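Local coordinates for magnesium and cobalt efflux protein CorC (PDB 3OI8), which probably plays a part in magnesium and cobalt ion transport and binds adenosine through its paired CBS domains, at residues Ala112-Glu117 and Met135-Asp140. Numbering follows the deposited sequence.
Sequences AVFVPE and MAIVID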
loop_
_atom_site.group_PDB
_atom_site.type_symbol
_atom_site.label_atom_id
_atom_site.label_comp_id
_atom_site.label_asym_id
_atom_site.label_seq_id
_atom_site.Cartn_x
_atom_site.Cartn_y
_atom_site.Cartn_z
ATOM N N ALA A 112 6.621 10.738 13.575
ATOM C CA ALA A 112 5.261 10.761 13.026
ATOM C C ALA A 112 5.090 11.923 12.051
ATOM O O ALA A 112 5.606 13.015 12.280
ATOM C CB ALA A 112 4.250 10.888 14.150
ATOM N N VAL A 113 4.371 11.683 10.960
ATOM C CA VAL A 113 3.961 12.764 10.071
ATOM C C VAL A 113 2.566 13.222 10.496
ATOM O O VAL A 113 1.696 12.394 10.763
ATOM C CB VAL A 113 3.963 12.297 8.610
ATOM C CG1 VAL A 113 3.337 13.340 7.722
ATOM C CG2 VAL A 113 5.389 12.000 8.166
ATOM N N PHE A 114 2.371 14.529 10.628
ATOM C CA PHE A 114 1.088 15.071 11.089
ATOM C C PHE A 114 0.343 15.767 9.955
ATOM O O PHE A 114 0.961 16.427 9.117
ATOM C CB PHE A 114 1.303 16.039 12.256
ATOM C CG PHE A 114 1.903 15.389 13.474
ATOM C CD1 PHE A 114 1.113 14.668 14.344
ATOM C CD2 PHE A 114 3.259 15.469 13.725
ATOM C CE1 PHE A 114 1.668 14.051 15.470
ATOM C CE2 PHE A 114 3.814 14.855 14.836
ATOM C CZ PHE A 114 3.015 14.145 15.706
ATOM N N VAL A 115 -0.976 15.603 9.910
ATOM C CA VAL A 115 -1.793 16.277 8.893
ATOM C C VAL A 115 -3.119 16.712 9.506
ATOM O O VAL A 115 -3.614 16.051 10.424
ATOM C CB VAL A 115 -2.106 15.355 7.699
ATOM C CG1 VAL A 115 -0.821 14.949 6.957
ATOM C CG2 VAL A 115 -2.868 14.119 8.167
ATOM N N PRO A 116 -3.710 17.811 8.988
ATOM C CA PRO A 116 -5.039 18.290 9.421
ATOM C C PRO A 116 -6.160 17.505 8.751
ATOM O O PRO A 116 -5.932 16.866 7.722
ATOM C CB PRO A 116 -5.086 19.740 8.924
ATOM C CG PRO A 116 -3.904 19.899 7.965
ATOM C CD PRO A 116 -3.181 18.585 7.853
ATOM N N GLU A 117 -7.357 17.564 9.321
ATOM C CA GLU A 117 -8.490 16.780 8.833
ATOM C C GLU A 117 -8.963 17.247 7.459
ATOM O O GLU A 117 -9.601 16.490 6.717
ATOM C CB GLU A 117 -9.669 16.885 9.817
ATOM C CG GLU A 117 -9.391 16.412 11.239
ATOM C CD GLU A 117 -10.603 16.577 12.159
ATOM O OE1 GLU A 117 -11.703 16.888 11.648
ATOM O OE2 GLU A 117 -10.454 16.398 13.390
HETATM N N MSE A 135 1.517 5.927 7.043
HETATM C CA MSE A 135 0.569 6.363 8.063
HETATM C C MSE A 135 0.849 7.810 8.447
HETATM O O MSE A 135 2.002 8.241 8.473
HETATM C CB MSE A 135 0.637 5.429 9.287
HETATM C CG MSE A 135 -0.023 5.953 10.565
HETATM SE SE MSE A 135 0.110 4.680 12.067
HETATM C CE MSE A 135 -1.115 3.303 11.407
ATOM N N ALA A 136 -0.209 8.567 8.703
ATOM C CA ALA A 136 -0.045 9.899 9.266
ATOM C C ALA A 136 -0.963 10.027 10.471
ATOM O O ALA A 136 -1.960 9.310 10.589
ATOM C CB ALA A 136 -0.371 10.964 8.250
ATOM N N ILE A 137 -0.621 10.946 11.359
ATOM C CA ILE A 137 -1.453 11.222 12.521
ATOM C C ILE A 137 -2.252 12.472 12.193
ATOM O O ILE A 137 -1.687 13.473 11.751
ATOM C CB ILE A 137 -0.587 11.489 13.758
ATOM C CG1 ILE A 137 0.319 10.277 14.064
ATOM C CG2 ILE A 137 -1.474 11.934 14.936
ATOM C CD1 ILE A 137 -0.420 8.986 14.372
ATOM N N VAL A 138 -3.566 12.410 12.392
ATOM C CA VAL A 138 -4.431 13.533 12.083
ATOM C C VAL A 138 -4.576 14.415 13.315
ATOM O O VAL A 138 -4.844 13.921 14.408
ATOM C CB VAL A 138 -5.786 13.036 11.598
ATOM C CG1 VAL A 138 -6.682 14.211 11.147
ATOM C CG2 VAL A 138 -5.559 12.034 10.457
ATOM N N ILE A 139 -4.364 15.713 13.124
ATOM C CA ILE A 139 -4.373 16.696 14.201
ATOM C C ILE A 139 -5.613 17.589 14.073
ATOM O O ILE A 139 -5.971 17.993 12.978
ATOM C CB ILE A 139 -3.111 17.584 14.113
ATOM C CG1 ILE A 139 -1.852 16.751 14.336
ATOM C CG2 ILE A 139 -3.176 18.732 15.111
ATOM C CD1 ILE A 139 -1.853 15.990 15.645
ATOM N N ASP A 140 -6.269 17.902 15.185
ATOM C CA ASP A 140 -7.423 18.793 15.139
ATOM C C ASP A 140 -6.953 20.248 15.098
ATOM O O ASP A 140 -5.752 20.520 15.156
ATOM C CB ASP A 140 -8.385 18.537 16.317
ATOM C CG ASP A 140 -7.755 18.809 17.676
ATOM O OD1 ASP A 140 -6.925 19.733 17.796
ATOM O OD2 ASP A 140 -8.108 18.099 18.644
HETATM O O HOH W 1 3.740 9.041 10.395
HETATM O O HOH W 2 -7.503 19.723 11.464
#
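Val-113 O accepts the amide of Ile-137 (Ile-137 N to Val-113 O, 2.8 Å), and Val-115 bonds through both its N and its O, to Ile-137 O and Ile-139 N, the alternation of a parallel pair; the axes of the short strands 114-116 and 135-139 diverge by 42°, a strong twist. Water takes over where direct pairing stops: one molecule joins Val-113 N to Met-135 O, another Glu-117 N to Ile-139 O. Pro-116 lacks an amide hydrogen, but its N faces the outer side, where no strand of this chain lies. Helix 121-130 links the two strands in a beta-alpha-beta unit of the second CBS domain, and Met-135, a selenomethionine here, touches the bound adenosine. On one face the Phe-114 ring lies alongside Ile-137, with CD1 3.7 Å from Ile-137 CB, and obliquely meets Ile-139, whose CD1 is 3.5 Å from Phe-114 CD1. Branching at CB suits both isoleucines to extended backbone and sets carbon against the ring. On the other face Val-115 CG2 nears Ala-136 CB (4.0 Å) and Val-138 CG2. A chi1 of -175° turns Val-138 CG1 away from its backbone N and toward Glu-117 CG, 3.5 Å off; beyond this aliphatic packing, Glu-117 OE1 salt-bridges Arg-41 and OE2 hydrogen-bonds Ser-146 OG.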